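Local coordinates for tRNA uridine(34) acetyltransferase (Methanocaldococcus infernus, PDB 6IA8), which catalyses the conversion of the wobble uridine at position 34 of tRNAs to 5-carboxymethyluridine, using acetyl-CoA, S-adenosyl-L-methionine and a [4Fe-4S] cluster, at residues A[271-274]-A[279-282]; A[273-278]-A[325-330]; A[488-493]-A[505-510]. One frame throughout, in Å; residues are numbered along the deposited sequence.

Contact 1. Residues A[271-274]-A[279-282]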
ATOM      1  N   PHE A 271      17.154  -2.914  -4.938  1.00 27.97           N
ATOM      2  CA  PHE A 271      16.502  -1.949  -4.056  1.00 32.64           C
ATOM      3  C   PHE A 271      16.980  -0.525  -4.314  1.00 33.46           C
ATOM      4  O   PHE A 271      16.176   0.428  -4.268  1.00 30.82           O
ATOM      5  CB  PHE A 271      16.700  -2.364  -2.604  1.00 31.06           C
ATOM      6  CG  PHE A 271      15.825  -3.550  -2.225  1.00 29.48           C
ATOM      7  CD1 PHE A 271      14.462  -3.396  -2.034  1.00 30.57           C
ATOM      8  CD2 PHE A 271      16.380  -4.807  -2.084  1.00 36.91           C
ATOM      9  CE1 PHE A 271      13.668  -4.485  -1.718  1.00 35.86           C
ATOM     10  CE2 PHE A 271      15.593  -5.913  -1.785  1.00 34.67           C
ATOM     11  CZ  PHE A 271      14.242  -5.754  -1.590  1.00 41.39           C
ATOM     12  N   LYS A 272      18.283  -0.344  -4.532  1.00 29.27           N
ATOM     13  CA  LYS A 272      18.772   0.995  -4.840  1.00 33.35           C
ATOM     14  C   LYS A 272      18.085   1.520  -6.099  1.00 31.72           C
ATOM     15  O   LYS A 272      17.635   2.679  -6.157  1.00 32.13           O
ATOM     16  CB  LYS A 272      20.301   0.980  -4.993  1.00 34.89           C
ATOM     17  CG  LYS A 272      20.905   2.317  -5.333  1.00 41.35           C
ATOM     18  CD  LYS A 272      22.433   2.273  -5.268  1.00 46.70           C
ATOM     19  CE  LYS A 272      23.063   3.580  -5.761  1.00 55.67           C
ATOM     20  NZ  LYS A 272      24.550   3.532  -5.718  1.00 59.91           N
ATOM     21  N   GLU A 273      17.972   0.659  -7.112  1.00 32.73           N
ATOM     22  CA  GLU A 273      17.417   1.084  -8.382  1.00 30.72           C
ATOM     23  C   GLU A 273      15.952   1.445  -8.239  1.00 30.52           C
ATOM     24  O   GLU A 273      15.505   2.427  -8.833  1.00 31.30           O
ATOM     25  CB  GLU A 273      17.604   0.002  -9.439  1.00 35.61           C
ATOM     26  CG  GLU A 273      17.262   0.457 -10.834  1.00 47.55           C
ATOM     27  CD  GLU A 273      17.633  -0.569 -11.885  1.00 53.54           C
ATOM     28  OE1 GLU A 273      18.494  -1.435 -11.590  1.00 47.67           O
ATOM     29  OE2 GLU A 273      17.050  -0.511 -12.983  1.00 55.05           O
ATOM     30  N   ILE A 274      15.191   0.679  -7.447  1.00 29.35           N
ATOM     31  CA  ILE A 274      13.757   0.912  -7.297  1.00 31.49           C
ATOM     32  C   ILE A 274      13.475   2.268  -6.666  1.00 28.66           C
ATOM     33  O   ILE A 274      12.396   2.851  -6.888  1.00 28.50           O
ATOM     34  CB  ILE A 274      13.145  -0.247  -6.474  1.00 32.78           C
ATOM     35  CG1 ILE A 274      13.006  -1.488  -7.392  1.00 34.93           C
ATOM     36  CG2 ILE A 274      11.840   0.143  -5.877  1.00 51.85           C
ATOM     37  CD1 ILE A 274      12.688  -2.773  -6.661  1.00 66.06           C
ATOM     38  N   ASP A 279      11.688   5.091 -13.386  1.00 32.95           N
ATOM     39  CA  ASP A 279      10.820   4.041 -13.894  1.00 30.23           C
ATOM     40  C   ASP A 279      10.088   3.314 -12.781  1.00 28.32           C
ATOM     41  O   ASP A 279       9.050   2.694 -13.041  1.00 30.06           O
ATOM     42  CB  ASP A 279      11.654   3.036 -14.694  1.00 31.50           C
ATOM     43  CG  ASP A 279      12.011   3.537 -16.087  1.00 43.01           C
ATOM     44  OD1 ASP A 279      11.531   4.586 -16.531  1.00 39.79           O
ATOM     45  OD2 ASP A 279      12.790   2.862 -16.752  1.00 42.34           O
ATOM     46  N   PHE A 280      10.600   3.364 -11.551  1.00 25.46           N
ATOM     47  CA  PHE A 280       9.981   2.633 -10.456  1.00 28.36           C
ATOM     48  C   PHE A 280       9.387   3.581  -9.427  1.00 31.40           C
ATOM     49  O   PHE A 280       8.237   4.055  -9.591  1.00 27.59           O
ATOM     50  CB  PHE A 280      11.027   1.684  -9.862  1.00 27.61           C
ATOM     51  CG  PHE A 280      11.618   0.733 -10.885  1.00 32.81           C
ATOM     52  CD1 PHE A 280      10.843  -0.250 -11.465  1.00 31.46           C
ATOM     53  CD2 PHE A 280      12.941   0.844 -11.278  1.00 32.90           C
ATOM     54  CE1 PHE A 280      11.399  -1.139 -12.447  1.00 29.07           C
ATOM     55  CE2 PHE A 280      13.510  -0.037 -12.241  1.00 33.58           C
ATOM     56  CZ  PHE A 280      12.708  -1.040 -12.810  1.00 37.59           C
ATOM     57  N   MET A 281      10.112   3.871  -8.357  1.00 27.12           N
ATOM     58  CA  MET A 281       9.642   4.773  -7.312  1.00 25.02           C
ATOM     59  C   MET A 281       8.247   4.399  -6.781  1.00 29.58           C
ATOM     60  O   MET A 281       7.334   5.228  -6.763  1.00 28.78           O
ATOM     61  CB  MET A 281       9.668   6.203  -7.819  1.00 30.30           C
ATOM     62  CG  MET A 281      10.842   6.533  -8.659  1.00 27.45           C
ATOM     63  SD  MET A 281      12.460   6.559  -7.806  1.00 32.33           S
ATOM     64  CE  MET A 281      12.522   8.240  -7.162  1.00 31.33           C
ATOM     65  N   PRO A 282       8.080   3.184  -6.285  1.00 28.53           N
ATOM     66  CA  PRO A 282       6.793   2.804  -5.693  1.00 24.67           C
ATOM     67  C   PRO A 282       6.539   3.564  -4.406  1.00 27.02           C
ATOM     68  O   PRO A 282       7.476   4.002  -3.736  1.00 28.06           O
ATOM     69  CB  PRO A 282       6.958   1.311  -5.394  1.00 31.01           C
ATOM     70  CG  PRO A 282       8.446   1.154  -5.114  1.00 35.65           C
ATOM     71  CD  PRO A 282       9.111   2.138  -6.116  1.00 31.64           C
TER

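Contact 2. Residues A[273-278]-A[325-330]. With SO4 (sulfate ion), chain B.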
ATOM      1  N   GLU A 273      17.972   0.659  -7.112  1.00 32.73           N
ATOM      2  CA  GLU A 273      17.417   1.084  -8.382  1.00 30.72           C
ATOM      3  C   GLU A 273      15.952   1.445  -8.239  1.00 30.52           C
ATOM      4  O   GLU A 273      15.505   2.427  -8.833  1.00 31.30           O
ATOM      5  CB  GLU A 273      17.604   0.002  -9.439  1.00 35.61           C
ATOM      6  CG  GLU A 273      17.262   0.457 -10.834  1.00 47.55           C
ATOM      7  CD  GLU A 273      17.633  -0.569 -11.885  1.00 53.54           C
ATOM      8  OE1 GLU A 273      18.494  -1.435 -11.590  1.00 47.67           O
ATOM      9  OE2 GLU A 273      17.050  -0.511 -12.983  1.00 55.05           O
ATOM     10  N   ILE A 274      15.191   0.679  -7.447  1.00 29.35           N
ATOM     11  CA  ILE A 274      13.757   0.912  -7.297  1.00 31.49           C
ATOM     12  C   ILE A 274      13.475   2.268  -6.666  1.00 28.66           C
ATOM     13  O   ILE A 274      12.396   2.851  -6.888  1.00 28.50           O
ATOM     14  CB  ILE A 274      13.145  -0.247  -6.474  1.00 32.78           C
ATOM     15  CG1 ILE A 274      13.006  -1.488  -7.392  1.00 34.93           C
ATOM     16  CG2 ILE A 274      11.840   0.143  -5.877  1.00 51.85           C
ATOM     17  CD1 ILE A 274      12.688  -2.773  -6.661  1.00 66.06           C
ATOM     18  N   PHE A 275      14.415   2.788  -5.872  1.00 29.25           N
ATOM     19  CA  PHE A 275      14.204   4.063  -5.185  1.00 30.35           C
ATOM     20  C   PHE A 275      14.922   5.248  -5.827  1.00 29.61           C
ATOM     21  O   PHE A 275      14.788   6.388  -5.324  1.00 28.50           O
ATOM     22  CB  PHE A 275      14.637   3.946  -3.721  1.00 32.52           C
ATOM     23  CG  PHE A 275      13.895   2.870  -2.961  1.00 30.22           C
ATOM     24  CD1 PHE A 275      12.524   2.743  -3.096  1.00 36.08           C
ATOM     25  CD2 PHE A 275      14.579   1.972  -2.157  1.00 33.54           C
ATOM     26  CE1 PHE A 275      11.840   1.720  -2.433  1.00 43.62           C
ATOM     27  CE2 PHE A 275      13.904   0.995  -1.472  1.00 48.67           C
ATOM     28  CZ  PHE A 275      12.545   0.865  -1.621  1.00 36.13           C
ATOM     29  N   THR A 276      15.700   5.015  -6.904  1.00 29.10           N
ATOM     30  CA  THR A 276      16.494   6.075  -7.527  1.00 26.94           C
ATOM     31  C   THR A 276      16.410   6.066  -9.055  1.00 30.13           C
ATOM     32  O   THR A 276      17.094   6.863  -9.710  1.00 31.05           O
ATOM     33  CB  THR A 276      17.986   6.020  -7.120  1.00 32.26           C
ATOM     34  OG1 THR A 276      18.591   4.780  -7.543  1.00 31.21           O
ATOM     35  CG2 THR A 276      18.171   6.178  -5.623  1.00 32.32           C
ATOM     36  N   ASN A 277      15.592   5.199  -9.639  1.00 31.02           N
ATOM     37  CA  ASN A 277      15.328   5.165 -11.075  1.00 26.77           C
ATOM     38  C   ASN A 277      13.865   5.525 -11.287  1.00 25.98           C
ATOM     39  O   ASN A 277      12.983   4.878 -10.692  1.00 30.47           O
ATOM     40  CB  ASN A 277      15.628   3.775 -11.612  1.00 34.44           C
ATOM     41  CG  ASN A 277      15.350   3.633 -13.085  1.00 41.90           C
ATOM     42  OD1 ASN A 277      14.515   4.340 -13.657  1.00 28.58           O
ATOM     43  ND2 ASN A 277      16.037   2.673 -13.711  1.00 38.37           N
ATOM     44  N   PRO A 278      13.554   6.599 -12.026  1.00 27.82           N
ATOM     45  CA  PRO A 278      12.158   7.095 -12.052  1.00 28.10           C
ATOM     46  C   PRO A 278      11.184   6.129 -12.731  1.00 28.59           C
ATOM     47  O   PRO A 278       9.964   6.310 -12.648  1.00 29.91           O
ATOM     48  CB  PRO A 278      12.258   8.410 -12.837  1.00 29.07           C
ATOM     49  CG  PRO A 278      13.444   8.195 -13.715  1.00 32.87           C
ATOM     50  CD  PRO A 278      14.444   7.414 -12.868  1.00 34.41           C
ATOM     51  N   ILE A 325      18.342   2.349   3.029  1.00 32.91           N
ATOM     52  CA  ILE A 325      18.307   3.298   1.915  1.00 39.38           C
ATOM     53  C   ILE A 325      16.896   3.681   1.513  1.00 34.27           C
ATOM     54  O   ILE A 325      16.740   4.451   0.569  1.00 37.22           O
ATOM     55  CB  ILE A 325      19.067   2.774   0.677  1.00 37.20           C
ATOM     56  CG1 ILE A 325      18.339   1.537   0.099  1.00 31.77           C
ATOM     57  CG2 ILE A 325      20.519   2.507   1.051  1.00 45.10           C
ATOM     58  CD1 ILE A 325      18.681   1.254  -1.371  1.00 39.43           C
ATOM     59  N   MET A 326      15.864   3.166   2.172  1.00 29.61           N
ATOM     60  CA  MET A 326      14.491   3.496   1.773  1.00 30.17           C
ATOM     61  C   MET A 326      14.225   4.989   1.949  1.00 33.91           C
ATOM     62  O   MET A 326      14.494   5.526   3.020  1.00 31.36           O
ATOM     63  CB  MET A 326      13.478   2.718   2.608  1.00 31.37           C
ATOM     64  CG  MET A 326      12.841   1.585   1.908  1.00 50.96           C
ATOM     65  SD  MET A 326      11.867   0.619   3.062  1.00 46.58           S
ATOM     66  CE  MET A 326      12.178  -1.023   2.339  1.00 46.59           C
ATOM     67  N   PRO A 327      13.706   5.685   0.946  1.00 33.70           N
ATOM     68  CA  PRO A 327      13.381   7.108   1.130  1.00 29.98           C
ATOM     69  C   PRO A 327      12.276   7.314   2.154  1.00 33.98           C
ATOM     70  O   PRO A 327      11.546   6.407   2.549  1.00 32.34           O
ATOM     71  CB  PRO A 327      12.937   7.570  -0.265  1.00 29.21           C
ATOM     72  CG  PRO A 327      13.607   6.556  -1.214  1.00 38.37           C
ATOM     73  CD  PRO A 327      13.636   5.260  -0.459  1.00 38.49           C
ATOM     74  N   LYS A 328      12.144   8.567   2.567  1.00 26.97           N
ATOM     75  CA  LYS A 328      11.150   8.930   3.562  1.00 29.64           C
ATOM     76  C   LYS A 328       9.739   8.742   3.045  1.00 27.13           C
ATOM     77  O   LYS A 328       8.804   8.711   3.848  1.00 28.45           O
ATOM     78  CB  LYS A 328      11.335  10.391   3.986  1.00 38.01           C
ATOM     79  CG  LYS A 328      12.665  10.678   4.676  1.00 51.14           C
ATOM     80  CD  LYS A 328      12.812  12.178   4.988  1.00108.20           C
ATOM     81  CE  LYS A 328      14.140  12.488   5.663  1.00136.05           C
ATOM     82  NZ  LYS A 328      14.156  13.855   6.260  1.00126.02           N
ATOM     83  N   TRP A 329       9.559   8.723   1.727  1.00 23.91           N
ATOM     84  CA  TRP A 329       8.236   8.651   1.121  1.00 25.47           C
ATOM     85  C   TRP A 329       7.789   7.229   0.840  1.00 31.89           C
ATOM     86  O   TRP A 329       6.706   7.049   0.265  1.00 29.51           O
ATOM     87  CB  TRP A 329       8.179   9.453  -0.180  1.00 29.47           C
ATOM     88  CG  TRP A 329       9.406   9.379  -1.050  1.00 24.60           C
ATOM     89  CD1 TRP A 329      10.483  10.232  -1.026  1.00 27.56           C
ATOM     90  CD2 TRP A 329       9.665   8.447  -2.101  1.00 24.78           C
ATOM     91  NE1 TRP A 329      11.396   9.888  -2.010  1.00 26.60           N
ATOM     92  CE2 TRP A 329      10.933   8.780  -2.665  1.00 28.03           C
ATOM     93  CE3 TRP A 329       8.994   7.338  -2.578  1.00 29.00           C
ATOM     94  CZ2 TRP A 329      11.518   8.040  -3.686  1.00 28.77           C
ATOM     95  CZ3 TRP A 329       9.579   6.603  -3.623  1.00 28.35           C
ATOM     96  CH2 TRP A 329      10.815   6.973  -4.169  1.00 28.96           C
ATOM     97  N   VAL A 330       8.567   6.222   1.267  1.00 32.75           N
ATOM     98  CA  VAL A 330       8.239   4.820   1.020  1.00 24.38           C
ATOM     99  C   VAL A 330       7.653   4.220   2.278  1.00 29.53           C
ATOM    100  O   VAL A 330       8.185   4.407   3.386  1.00 30.09           O
ATOM    101  CB  VAL A 330       9.464   4.012   0.557  1.00 31.09           C
ATOM    102  CG1 VAL A 330       9.116   2.552   0.433  1.00 35.39           C
ATOM    103  CG2 VAL A 330       9.950   4.529  -0.815  1.00 42.70           C
TER
HETATM  104  S   SO4 B 601      15.050  10.637   1.199  1.00 59.95           S
HETATM  105  O1  SO4 B 601      15.412  11.988   1.634  1.00 89.26           O
HETATM  106  O2  SO4 B 601      13.595  10.554   1.088  1.00 61.84           O
HETATM  107  O3  SO4 B 601      15.483   9.681   2.177  1.00104.01           O
HETATM  108  O4  SO4 B 601      15.712  10.318  -0.062  1.00 56.78           O

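Contact 3. Residues A[488-493]-A[505-510]. With SO4 (sulfate ion), chain G.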
ATOM      1  N   LYS A 488      -5.477  24.070 -12.747  1.00 37.63           N
ATOM      2  CA  LYS A 488      -6.797  24.653 -12.538  1.00 56.40           C
ATOM      3  C   LYS A 488      -7.767  23.716 -11.819  1.00 48.60           C
ATOM      4  O   LYS A 488      -8.841  24.157 -11.392  1.00 42.93           O
ATOM      5  CB  LYS A 488      -7.398  25.080 -13.888  1.00 56.87           C
ATOM      6  CG  LYS A 488      -6.579  26.138 -14.633  1.00 63.43           C
ATOM      7  CD  LYS A 488      -6.306  27.377 -13.775  1.00 94.42           C
ATOM      8  CE  LYS A 488      -7.590  28.067 -13.328  1.00124.58           C
ATOM      9  NZ  LYS A 488      -7.317  29.252 -12.458  1.00114.44           N
ATOM     10  N   LYS A 489      -7.442  22.434 -11.687  1.00 40.08           N
ATOM     11  CA  LYS A 489      -8.292  21.542 -10.919  1.00 41.91           C
ATOM     12  C   LYS A 489      -7.417  20.494 -10.256  1.00 42.80           C
ATOM     13  O   LYS A 489      -6.324  20.157 -10.736  1.00 35.08           O
ATOM     14  CB  LYS A 489      -9.383  20.880 -11.774  1.00 51.09           C
ATOM     15  CG  LYS A 489      -8.911  19.838 -12.753  1.00 74.95           C
ATOM     16  CD  LYS A 489     -10.113  19.262 -13.507  1.00 79.97           C
ATOM     17  CE  LYS A 489      -9.697  18.398 -14.680  1.00 98.10           C
ATOM     18  NZ  LYS A 489     -10.856  18.059 -15.551  1.00133.29           N
ATOM     19  N   ILE A 490      -7.906  20.019  -9.122  1.00 36.28           N
ATOM     20  CA  ILE A 490      -7.209  19.049  -8.301  1.00 32.30           C
ATOM     21  C   ILE A 490      -8.176  17.898  -8.077  1.00 34.76           C
ATOM     22  O   ILE A 490      -9.363  18.126  -7.816  1.00 34.85           O
ATOM     23  CB  ILE A 490      -6.721  19.702  -6.991  1.00 43.61           C
ATOM     24  CG1 ILE A 490      -5.975  18.709  -6.126  1.00 44.95           C
ATOM     25  CG2 ILE A 490      -7.854  20.334  -6.215  1.00 42.70           C
ATOM     26  CD1 ILE A 490      -5.023  19.418  -5.144  1.00 48.13           C
ATOM     27  N   LEU A 491      -7.696  16.673  -8.282  1.00 32.57           N
ATOM     28  CA  LEU A 491      -8.514  15.474  -8.143  1.00 32.05           C
ATOM     29  C   LEU A 491      -7.949  14.585  -7.049  1.00 31.08           C
ATOM     30  O   LEU A 491      -6.757  14.267  -7.065  1.00 32.86           O
ATOM     31  CB  LEU A 491      -8.557  14.688  -9.455  1.00 33.04           C
ATOM     32  CG  LEU A 491      -9.273  15.312 -10.641  1.00 44.76           C
ATOM     33  CD1 LEU A 491      -9.098  14.392 -11.862  1.00 53.79           C
ATOM     34  CD2 LEU A 491     -10.716  15.553 -10.339  1.00 43.78           C
ATOM     35  N   VAL A 492      -8.815  14.121  -6.147  1.00 30.11           N
ATOM     36  CA  VAL A 492      -8.417  13.285  -5.024  1.00 29.52           C
ATOM     37  C   VAL A 492      -8.862  11.857  -5.304  1.00 37.30           C
ATOM     38  O   VAL A 492     -10.028  11.622  -5.650  1.00 30.30           O
ATOM     39  CB  VAL A 492      -9.031  13.789  -3.710  1.00 32.81           C
ATOM     40  CG1 VAL A 492      -8.590  12.909  -2.569  1.00 37.05           C
ATOM     41  CG2 VAL A 492      -8.665  15.238  -3.492  1.00 38.17           C
ATOM     42  N   THR A 493      -7.927  10.916  -5.186  1.00 34.00           N
ATOM     43  CA  THR A 493      -8.257   9.494  -5.103  1.00 40.52           C
ATOM     44  C   THR A 493      -8.755   9.230  -3.689  1.00 37.79           C
ATOM     45  O   THR A 493      -7.997   9.335  -2.726  1.00 37.46           O
ATOM     46  CB  THR A 493      -7.045   8.625  -5.429  1.00 31.76           C
ATOM     47  OG1 THR A 493      -6.471   9.073  -6.672  1.00 34.44           O
ATOM     48  CG2 THR A 493      -7.457   7.173  -5.541  1.00 35.58           C
ATOM     49  N   LEU A 505     -14.556  19.569   2.568  1.00 47.59           N
ATOM     50  CA  LEU A 505     -13.527  20.498   2.121  1.00 46.66           C
ATOM     51  C   LEU A 505     -13.841  21.133   0.769  1.00 49.21           C
ATOM     52  O   LEU A 505     -12.944  21.717   0.150  1.00 57.01           O
ATOM     53  CB  LEU A 505     -12.172  19.779   2.054  1.00 44.67           C
ATOM     54  CG  LEU A 505     -11.709  19.085   3.335  1.00 44.62           C
ATOM     55  CD1 LEU A 505     -10.298  18.603   3.187  1.00 38.54           C
ATOM     56  CD2 LEU A 505     -11.834  20.025   4.528  1.00 57.50           C
ATOM     57  N   GLY A 506     -15.080  21.030   0.296  1.00 45.30           N
ATOM     58  CA  GLY A 506     -15.482  21.677  -0.937  1.00 46.37           C
ATOM     59  C   GLY A 506     -15.317  20.853  -2.197  1.00 47.62           C
ATOM     60  O   GLY A 506     -15.502  21.385  -3.297  1.00 50.75           O
ATOM     61  N   TYR A 507     -14.964  19.584  -2.085  1.00 42.80           N
ATOM     62  CA  TYR A 507     -14.799  18.735  -3.251  1.00 38.61           C
ATOM     63  C   TYR A 507     -16.131  18.104  -3.633  1.00 35.80           C
ATOM     64  O   TYR A 507     -17.025  17.930  -2.800  1.00 39.40           O
ATOM     65  CB  TYR A 507     -13.755  17.647  -2.973  1.00 40.72           C
ATOM     66  CG  TYR A 507     -12.332  18.174  -2.926  1.00 40.11           C
ATOM     67  CD1 TYR A 507     -11.881  18.900  -1.840  1.00 37.59           C
ATOM     68  CD2 TYR A 507     -11.443  17.952  -3.977  1.00 36.92           C
ATOM     69  CE1 TYR A 507     -10.566  19.415  -1.799  1.00 35.44           C
ATOM     70  CE2 TYR A 507     -10.154  18.435  -3.943  1.00 39.27           C
ATOM     71  CZ  TYR A 507      -9.726  19.192  -2.863  1.00 34.10           C
ATOM     72  OH  TYR A 507      -8.450  19.708  -2.845  1.00 39.55           O
ATOM     73  N   LYS A 508     -16.242  17.743  -4.903  1.00 40.65           N
ATOM     74  CA  LYS A 508     -17.411  17.067  -5.437  1.00 44.70           C
ATOM     75  C   LYS A 508     -16.964  15.882  -6.285  1.00 37.69           C
ATOM     76  O   LYS A 508     -15.835  15.842  -6.781  1.00 39.24           O
ATOM     77  CB  LYS A 508     -18.260  18.013  -6.301  1.00 44.04           C
ATOM     78  CG  LYS A 508     -18.816  19.226  -5.575  1.00 59.36           C
ATOM     79  N   ARG A 509     -17.880  14.936  -6.496  1.00 44.44           N
ATOM     80  CA  ARG A 509     -17.567  13.791  -7.342  1.00 53.00           C
ATOM     81  C   ARG A 509     -17.288  14.256  -8.764  1.00 46.15           C
ATOM     82  O   ARG A 509     -18.071  14.989  -9.360  1.00 46.48           O
ATOM     83  CB  ARG A 509     -18.711  12.776  -7.348  1.00 53.84           C
ATOM     84  CG  ARG A 509     -18.732  11.833  -6.163  1.00117.44           C
ATOM     85  CD  ARG A 509     -17.541  10.895  -6.146  1.00136.70           C
ATOM     86  NE  ARG A 509     -17.585   9.858  -7.175  1.00124.27           N
ATOM     87  CZ  ARG A 509     -18.405   8.811  -7.154  1.00112.11           C
ATOM     88  NH1 ARG A 509     -19.277   8.665  -6.168  1.00 95.85           N
ATOM     89  NH2 ARG A 509     -18.359   7.912  -8.127  1.00115.32           N
ATOM     90  N   VAL A 510     -16.153  13.840  -9.303  1.00 42.40           N
ATOM     91  CA  VAL A 510     -15.787  14.061 -10.703  1.00 40.60           C
ATOM     92  C   VAL A 510     -15.407  12.680 -11.231  1.00 43.29           C
ATOM     93  O   VAL A 510     -14.280  12.217 -11.014  1.00 41.58           O
ATOM     94  CB  VAL A 510     -14.625  15.048 -10.861  1.00 43.34           C
ATOM     95  CG1 VAL A 510     -14.269  15.212 -12.333  1.00 54.56           C
ATOM     96  CG2 VAL A 510     -14.980  16.384 -10.242  1.00 52.94           C
TER
HETATM   97  S   SO4 G 606     -21.149  15.165  -4.804  1.00 94.50           S
HETATM   98  O1  SO4 G 606     -19.818  14.730  -4.393  1.00 94.71           O
HETATM   99  O2  SO4 G 606     -21.533  16.324  -4.004  1.00 85.22           O
HETATM  100  O3  SO4 G 606     -22.097  14.078  -4.593  1.00111.49           O
HETATM  101  O4  SO4 G 606     -21.146  15.531  -6.214  1.00 99.53           O

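Contact 1. Residues A[271-274]-A[279-282]
Ile274, in the last turns of helix 264-276, meets Phe280, Met281 and Pro282 where the chain doubles back to enter strand 284-287. This is the return loop of a beta-alpha-beta crossover in the radical SAM core: strand 250-255, the helix and strand 284-287 follow one another, and the two strands run parallel side by side.

One hydrogen bond joins the backbones: Met281 N donates to Ile274 O at 2.9 Å. The residue four places on from Ile274 is Pro278, which has no N-H to give, and the loop supplies the donor instead.

The apolar contacts gather round the same residue. Ile274 CG2, anti to the backbone N, meets the CD-CG side of Pro282, 3.4 Å from Pro282 CD, tighter than usual for two carbons. It also lies 4.3 Å from Phe280 CB, while the Phe280 ring packs on Val234 and Ile238 of helix 234-245. The beta branch of Ile274 suits it to touch Pro282 and Leu255 of strand 250-255 together; the broad Phe280 ring spans from this helix to the next, and the compact Pro282 ring fits against Ile274 and Tyr253.

The polar side chain is Glu273, whose OE2 also takes a weak hydrogen bond from Asn277 ND2. Its carboxylate plane is turned 64° from the Phe280 ring, and Glu273 OE2 sits at the ring edge, near its plane, 3.6 Å from Phe280 CE2.

Contact 2. Residues A[273-278]-A[325-330]
Phe275 is the bump of this contact, and Ile325, Met326, Pro327 and Val330 form the hollow that receives it. Its CG, anti to the carbonyl carbon (chi1 -59°), places the ring among the side chains of the loop that joins helix 312-325 to strand 331-332, within the radical SAM core.

Pro327 covers one face: Pro327 CD lies 3.9 Å from the centroid of the Phe275 ring, 27° off its normal, a CH-pi contact. The walls are aliphatic. Ile325 CD1 meets the ring edge near its plane, Met326 CG approaches obliquely to 3.6 Å from Phe275 CE2, and Val330 CG2 stands 3.8 Å from Phe275 CE1. With an alanine here the ring would be gone, and a gap is likely to open between Pro327, Met326 and Val330.

Pro327 and Val330 are the two ends of a type I turn, with Val330 N bonded to Pro327 O at 3.2 Å. Pro327 also touches Trp329, its CB over the rim of one face of the indole, which in turn stacks with Tyr399. On the outer side of the turn a sulfate ion, probably from the crystallisation liquor, accepts a nearly straight hydrogen bond of 2.9 Å from Lys328 N to its O2.

No hydrogen bond links the two segments, so their cohesion depends on shape and on the burial of apolar surface.

Contact 3. Residues A[488-493]-A[505-510]
The Tyr507 ring is met by two methyl groups, both approaching obliquely. Val492 CG2 comes 3.6 Å from Tyr507 CE2, and Ile490 CG2 reaches the far end of the ring, 3.5 Å from Tyr507 OH. Set between its own backbone N and carbonyl carbon, the Ile490 methyl meets the hydroxyl end of the tyrosine. Tyrosine suits the place because its ring fills an apolar bay while its hydroxyl gains a polar partner, a hydrogen bond with Glu478 of helix 469-484. Met474 of that helix also packs on Val492 and Tyr507.

The setting is the C-terminal half of the GNAT acetyltransferase fold. Strands 489-492 and 508-510 are not neighbours in the sheet: strand 513-517 lies between them, antiparallel to both, and the side chains reach across it. The intervening helix 499-504 ends in a Schellman motif whose C-prime residue, Gly506, has the positive phi that glycine tolerates well. That helix carries Tyr502, which by similarity binds acetyl-CoA and whose side chain is about 4 Å from that of Val492.

On the opposite face of the sheet Leu491 and Val510 cross at about a right angle, with Leu491 CD2 4.0 Å from Val510 CB. On the same edge strand as Val510, Arg509 N donates to sulfate O1 at 2.9 Å, and Arg503 NE also binds this ion.

Contacts 1 and 2 are neighbouring buried packing at the end of one helix, 264-276, in the radical SAM core. Their ranges overlap at Glu273 and Ile274, though these act in contact 1 and Phe275 in contact 2; the centres are about 5 Å apart, and Met281 CE packs 3.6 Å from Trp329 CZ2. Contact 1 is local and adds a backbone hydrogen bond to its packing, whereas contact 2 ties the same helix to a distant loop by apolar surface alone. Contact 3 belongs to the acetyltransferase part, about 28 to 29 Å away between centres. It too is largely buried and apolar, but it joins sheet strands and runs out to partly exposed Val510 at the sheet's margin.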